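Local coordinates for foldase protein PrsA (Bacillus subtilis, PDB 4WO7) that assists the folding of secreted proteins after their translocation across the membrane and has peptidyl-prolyl cis-trans isomerase activity, at residues Asp70-Thr73 with Ala74-Gln78; Asp106-Ile109 with Lys110-Trp113; Glu152-Asp156 with Ser157-Lys161. All blocks are in the same frame, centred on the assembly; numbering follows the deposited sequence.

Contact 1 (Asp70-Thr73 with Ala74-Gln78)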
# COMPACT_ATOMS: atom_id res chain seq x y z
N ASP A 70 -21.37 -5.98 -4.99
CA ASP A 70 -21.48 -7.02 -3.95
C ASP A 70 -20.72 -6.75 -2.65
O ASP A 70 -21.27 -6.92 -1.57
CB ASP A 70 -20.98 -8.36 -4.50
CG ASP A 70 -21.73 -8.80 -5.74
OD1 ASP A 70 -22.96 -8.57 -5.81
OD2 ASP A 70 -21.09 -9.37 -6.65
N GLN A 71 -19.47 -6.34 -2.76
CA GLN A 71 -18.67 -5.93 -1.61
C GLN A 71 -19.25 -4.65 -1.04
O GLN A 71 -19.01 -4.28 0.11
CB GLN A 71 -17.23 -5.72 -2.05
CG GLN A 71 -16.61 -6.99 -2.61
CD GLN A 71 -15.62 -6.71 -3.71
OE1 GLN A 71 -14.42 -6.63 -3.48
NE2 GLN A 71 -16.13 -6.57 -4.93
N TYR A 72 -20.05 -4.01 -1.87
CA TYR A 72 -20.71 -2.76 -1.55
C TYR A 72 -21.63 -2.94 -0.35
O TYR A 72 -21.64 -2.11 0.56
CB TYR A 72 -21.48 -2.29 -2.78
CG TYR A 72 -22.09 -0.92 -2.69
CD1 TYR A 72 -23.28 -0.70 -2.01
CD2 TYR A 72 -21.48 0.16 -3.30
CE1 TYR A 72 -23.84 0.57 -1.94
CE2 TYR A 72 -22.02 1.43 -3.24
CZ TYR A 72 -23.20 1.62 -2.55
OH TYR A 72 -23.75 2.88 -2.48
N THR A 73 -22.40 -4.02 -0.34
CA THR A 73 -23.41 -4.25 0.70
C THR A 73 -22.78 -4.43 2.08
O THR A 73 -23.40 -4.14 3.10
CB THR A 73 -24.27 -5.50 0.40
OG1 THR A 73 -25.47 -5.48 1.19
CG2 THR A 73 -23.51 -6.80 0.67
N ALA A 74 -21.54 -4.93 2.10
CA ALA A 74 -20.82 -5.10 3.35
C ALA A 74 -20.46 -3.74 3.93
O ALA A 74 -20.64 -3.49 5.13
CB ALA A 74 -19.56 -5.93 3.14
N LEU A 75 -19.97 -2.86 3.07
CA LEU A 75 -19.65 -1.50 3.47
C LEU A 75 -20.89 -0.71 3.87
O LEU A 75 -20.85 0.11 4.79
CB LEU A 75 -18.94 -0.78 2.32
CG LEU A 75 -17.47 -1.08 2.05
CD1 LEU A 75 -17.12 -2.55 2.29
CD2 LEU A 75 -17.13 -0.69 0.61
N GLU A 76 -22.00 -0.96 3.18
CA GLU A 76 -23.24 -0.25 3.46
C GLU A 76 -23.82 -0.70 4.80
O GLU A 76 -24.45 0.09 5.51
CB GLU A 76 -24.25 -0.47 2.33
CG GLU A 76 -25.55 0.29 2.51
CD GLU A 76 -26.04 0.89 1.20
OE1 GLU A 76 -26.91 0.28 0.55
OE2 GLU A 76 -25.55 1.98 0.83
N LYS A 77 -23.60 -1.96 5.15
CA LYS A 77 -24.08 -2.49 6.42
C LYS A 77 -23.11 -2.08 7.53
O LYS A 77 -23.53 -1.76 8.64
CB LYS A 77 -24.22 -4.02 6.34
CG LYS A 77 -24.89 -4.67 7.56
CD LYS A 77 -26.40 -4.44 7.55
CE LYS A 77 -27.08 -5.12 8.73
NZ LYS A 77 -26.93 -6.61 8.69
N GLN A 78 -21.81 -2.09 7.22
CA GLN A 78 -20.79 -1.81 8.23
C GLN A 78 -20.72 -0.33 8.63
O GLN A 78 -20.63 -0.01 9.81
CB GLN A 78 -19.40 -2.24 7.74
CG GLN A 78 -18.33 -2.13 8.83
CD GLN A 78 -16.92 -2.07 8.29
OE1 GLN A 78 -16.56 -2.81 7.37
NE2 GLN A 78 -16.10 -1.19 8.86
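Y72 and E76, one helical turn apart, both carry CG anti to the backbone N (chi1 -173° and -177°), which sends their side chains out from the same flank of helix 71-78. The tyrosine ring and the glutamate then cross obliquely. A bend at chi2 of E76 brings its carboxylate beside the ring, OE2 lying 3.5 Å from Y72 CE1, while OE1 sits at the ring edge, in its plane, 4.0 Å from the same CE1. Ring and carboxylate planes stand nearly perpendicular, 82° apart. Below them the backbone makes the matching i to i+4 bond, E76 N to Y72 O at 2.9 Å, and the next rung, K77 N to T73 O, is similar in length at 3.0 Å. Around Q71 the bonds are weaker: its backbone O accepts weak bonds from A74 N and L75 N. The side-chain NE2 of Q71 is hydrogen-bonded to G69 O, just before the segment. Y72 also rests on L61 and K65 of helix 54-67, whereas E76 touches K81 and L84 of helix 81-101, so the pair spans the two long helices that this short one connects. An alanine in place of Y72 would probably leave the E76 carboxylate without the ring that flanks it and open a gap against L61. The aromatic C-H edge carries a slight positive charge, and the position of E76 OE1 in the ring plane is consistent with an electrostatic attraction that is weak at most, given its distance, while the nearer OE2 approaches the ring obliquely; either effect would only add to ordinary helix bonding on a largely exposed surface.

Contact 2 (Asp106-Ile109 with Lys110-Trp113); sequences DADI and KEYW
From D106 to W113 the backbone runs as one short helix of i to i+4 hydrogen bonds, of which K110 N to D106 O (2.9 Å) is the straightest, with an N-H...O angle of 169°. W113 N to I109 O follows at 2.8 Å. Between them Y112 N reaches D108 O at 3.0 Å and also makes a weak bond to I109 O. The side-chain meeting is between D108 and E111, which lie alongside each other and point the same way. E111 has CG anti to its own nitrogen (chi1 175°) and is extended beyond it, a shape that carries OE2 to 3.8 Å from D108 OD1. The two carboxylates, their planes 55° apart, are like charges and would be expected to repel. The approach is probably made more tolerable by the positive charge on the far side of D108, whose OD2 forms a salt bridge with K227; D106 is paired in the same manner with K216. I109, Y112 and W113 pack against residues later in the chain: I109, buried, rests on K220 and Y212, Y112 on L219 and V223, and W113 on L219, with an edge-to-face stack on Y212 and a cation-pi contact with R209. Helix 106-113 thus lies against helix 216-228 and the segment leading into it, where the chain returns after strand 200-207.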
# COMPACT_ATOMS: atom_id res chain seq x y z
N ASP A 106 -0.63 24.77 -22.65
CA ASP A 106 -0.48 24.19 -23.99
C ASP A 106 0.76 23.33 -24.06
O ASP A 106 0.87 22.46 -24.93
CB ASP A 106 -0.44 25.28 -25.06
CG ASP A 106 -1.75 26.00 -25.19
OD1 ASP A 106 -2.60 25.76 -24.31
OD2 ASP A 106 -1.97 26.70 -26.20
N ALA A 107 1.71 23.58 -23.16
CA ALA A 107 2.88 22.73 -23.06
C ALA A 107 2.42 21.34 -22.64
O ALA A 107 2.89 20.34 -23.18
CB ALA A 107 3.88 23.28 -22.06
N ASP A 108 1.48 21.29 -21.70
CA ASP A 108 0.93 20.02 -21.26
C ASP A 108 0.18 19.31 -22.40
O ASP A 108 0.18 18.08 -22.48
CB ASP A 108 -0.00 20.22 -20.06
CG ASP A 108 0.72 20.78 -18.85
OD1 ASP A 108 1.95 20.59 -18.75
OD2 ASP A 108 0.06 21.42 -18.00
N ILE A 109 -0.47 20.08 -23.28
CA ILE A 109 -1.26 19.48 -24.35
C ILE A 109 -0.38 18.97 -25.47
O ILE A 109 -0.58 17.86 -25.97
CB ILE A 109 -2.26 20.48 -24.98
CG1 ILE A 109 -3.15 21.13 -23.93
CG2 ILE A 109 -3.12 19.77 -26.04
CD1 ILE A 109 -3.89 22.35 -24.45
N LYS A 110 0.60 19.77 -25.87
CA LYS A 110 1.50 19.38 -26.94
C LYS A 110 2.36 18.23 -26.43
O LYS A 110 2.74 17.34 -27.18
CB LYS A 110 2.37 20.55 -27.41
CG LYS A 110 2.94 20.35 -28.82
CD LYS A 110 3.62 21.60 -29.35
CE LYS A 110 5.13 21.57 -29.13
NZ LYS A 110 5.84 20.73 -30.14
N GLU A 111 2.64 18.27 -25.13
CA GLU A 111 3.37 17.21 -24.44
C GLU A 111 2.59 15.91 -24.42
O GLU A 111 3.18 14.84 -24.40
CB GLU A 111 3.67 17.62 -23.01
CG GLU A 111 4.33 16.53 -22.18
CD GLU A 111 4.65 16.99 -20.78
OE1 GLU A 111 5.19 16.18 -20.00
OE2 GLU A 111 4.35 18.16 -20.45
N TYR A 112 1.27 16.01 -24.33
CA TYR A 112 0.42 14.83 -24.37
C TYR A 112 0.29 14.32 -25.80
O TYR A 112 0.27 13.11 -26.05
CB TYR A 112 -0.96 15.12 -23.78
CG TYR A 112 -1.83 13.89 -23.66
CD1 TYR A 112 -1.70 13.02 -22.58
CD2 TYR A 112 -2.77 13.59 -24.63
CE1 TYR A 112 -2.49 11.89 -22.47
CE2 TYR A 112 -3.57 12.45 -24.53
CZ TYR A 112 -3.42 11.61 -23.45
OH TYR A 112 -4.21 10.49 -23.35
N TRP A 113 0.19 15.25 -26.75
CA TRP A 113 0.09 14.91 -28.16
C TRP A 113 1.31 14.09 -28.57
O TRP A 113 1.18 13.00 -29.12
CB TRP A 113 -0.02 16.20 -28.99
CG TRP A 113 -0.20 16.03 -30.46
CD1 TRP A 113 -1.38 15.81 -31.12
CD2 TRP A 113 0.82 16.07 -31.47
NE1 TRP A 113 -1.15 15.72 -32.47
CE2 TRP A 113 0.19 15.87 -32.71
CE3 TRP A 113 2.21 16.25 -31.43
CZ2 TRP A 113 0.89 15.84 -33.91
CZ3 TRP A 113 2.90 16.22 -32.63
CH2 TRP A 113 2.25 16.02 -33.84

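Contact 3 (Glu152-Asp156 with Ser157-Lys161)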
# COMPACT_ATOMS: atom_id res chain seq x y z
N GLU A 152 -22.96 -5.73 -21.14
CA GLU A 152 -23.73 -6.95 -20.93
C GLU A 152 -22.85 -8.21 -20.92
O GLU A 152 -23.09 -9.12 -20.13
CB GLU A 152 -24.80 -7.11 -22.01
CG GLU A 152 -25.74 -8.29 -21.77
CD GLU A 152 -26.80 -8.42 -22.85
OE1 GLU A 152 -26.89 -7.51 -23.70
OE2 GLU A 152 -27.54 -9.43 -22.84
N TYR A 153 -21.83 -8.25 -21.78
CA TYR A 153 -21.07 -9.48 -22.00
C TYR A 153 -19.61 -9.46 -21.53
O TYR A 153 -19.10 -10.48 -21.08
CB TYR A 153 -21.08 -9.81 -23.49
CG TYR A 153 -22.41 -10.29 -24.00
CD1 TYR A 153 -23.40 -9.39 -24.37
CD2 TYR A 153 -22.68 -11.64 -24.14
CE1 TYR A 153 -24.62 -9.82 -24.84
CE2 TYR A 153 -23.89 -12.09 -24.61
CZ TYR A 153 -24.86 -11.17 -24.96
OH TYR A 153 -26.07 -11.62 -25.44
N SER A 154 -18.95 -8.31 -21.62
CA SER A 154 -17.50 -8.29 -21.42
C SER A 154 -17.12 -8.67 -19.99
O SER A 154 -17.76 -8.26 -19.03
CB SER A 154 -16.90 -6.93 -21.79
OG SER A 154 -15.49 -7.05 -21.94
N THR A 155 -16.04 -9.44 -19.88
CA THR A 155 -15.53 -9.92 -18.61
C THR A 155 -14.55 -8.92 -18.00
O THR A 155 -14.34 -8.89 -16.79
CB THR A 155 -14.79 -11.28 -18.80
OG1 THR A 155 -15.65 -12.21 -19.48
CG2 THR A 155 -14.35 -11.88 -17.47
N ASP A 156 -13.98 -8.08 -18.86
CA ASP A 156 -12.95 -7.12 -18.46
C ASP A 156 -13.49 -5.94 -17.63
O ASP A 156 -14.69 -5.68 -17.59
CB ASP A 156 -12.23 -6.60 -19.70
CG ASP A 156 -10.97 -5.84 -19.37
OD1 ASP A 156 -10.02 -6.46 -18.85
OD2 ASP A 156 -10.92 -4.62 -19.64
N SER A 157 -12.56 -5.25 -16.97
CA SER A 157 -12.87 -4.09 -16.14
C SER A 157 -13.43 -2.92 -16.95
O SER A 157 -14.11 -2.05 -16.41
CB SER A 157 -11.61 -3.64 -15.40
OG SER A 157 -11.01 -4.71 -14.70
N SER A 158 -13.14 -2.91 -18.24
CA SER A 158 -13.56 -1.84 -19.13
C SER A 158 -15.04 -1.99 -19.51
O SER A 158 -15.60 -1.14 -20.20
CB SER A 158 -12.70 -1.82 -20.40
OG SER A 158 -12.65 -3.10 -21.01
N ALA A 159 -15.65 -3.07 -19.05
CA ALA A 159 -17.03 -3.40 -19.38
C ALA A 159 -18.01 -2.29 -19.00
O ALA A 159 -18.96 -2.03 -19.74
CB ALA A 159 -17.42 -4.70 -18.69
N SER A 160 -17.78 -1.64 -17.86
CA SER A 160 -18.62 -0.54 -17.41
C SER A 160 -18.40 0.70 -18.28
O SER A 160 -19.29 1.52 -18.47
CB SER A 160 -18.34 -0.20 -15.95
OG SER A 160 -18.37 -1.36 -15.14
N LYS A 161 -17.18 0.79 -18.81
CA LYS A 161 -16.73 1.93 -19.60
C LYS A 161 -17.12 1.78 -21.07
O LYS A 161 -16.65 2.52 -21.93
CB LYS A 161 -15.21 2.03 -19.46
CG LYS A 161 -14.73 2.04 -18.02
CD LYS A 161 -13.21 2.11 -17.93
CE LYS A 161 -12.77 1.91 -16.49
NZ LYS A 161 -11.29 1.78 -16.37
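S154, the first residue to leave helical geometry after helix 146-153, points its CB toward 157-161, where it meets A159 CB at 3.9 Å; its hydroxyl is engaged by L126 N. T155 bonds through OG1 and backbone to the same L126, fixing the chain to strand 119-127 just before the turn. D156 then carries the contact. With CG anti to the backbone N (chi1 -168°), its carboxylate swings over the following residues, and OD2 accepts two hydrogen bonds from S158. One comes from S158 OG at 2.7 Å and uses the anti lone pair of OD2; the other, from S158 N at 3.1 Å, arrives from above the carboxylate plane, 51° out of it. The serine OG reaches this oxygen from between its own backbone N and carbonyl carbon (chi1 51°). D156 thus closes an Asx turn, its side chain gripping the N-H two residues ahead. Its backbone oxygen accepts a third bond, from A159 N at 3.1 Å, so main chain and side chain together curl residues 156-159 into a tight bend. Two bonds to OD2 would be expected to restrict rotation of the carboxylate. Within the parvulin-like PPIase domain, the bend joins helix 146-153 to strand 164-169, an outer strand of the sheet, and lies against strand 119-127, where D156 and S158 touch H124 and S154 touches I125.

In the fold
Along the chain the three contacts come one after another. Contact 1 sits on short helix 71-78, between helices 54-67 and 81-101, about 41 Å centre to centre from contact 2 and on the opposite side of the chain's centre. Contacts 2 and 3 both belong to the PPIC-type PPIase region of the sequence, yet their centres are about 30 Å apart: one is on helix 106-113 against helix 216-228, the other in the loop before strand 164-169. The centres of contacts 1 and 3 are about 22 Å apart, and the two do not touch. The three thus sample the helical and the sheet-bearing parts of a foldase whose PPIase domain and flanking domains are all required for activity.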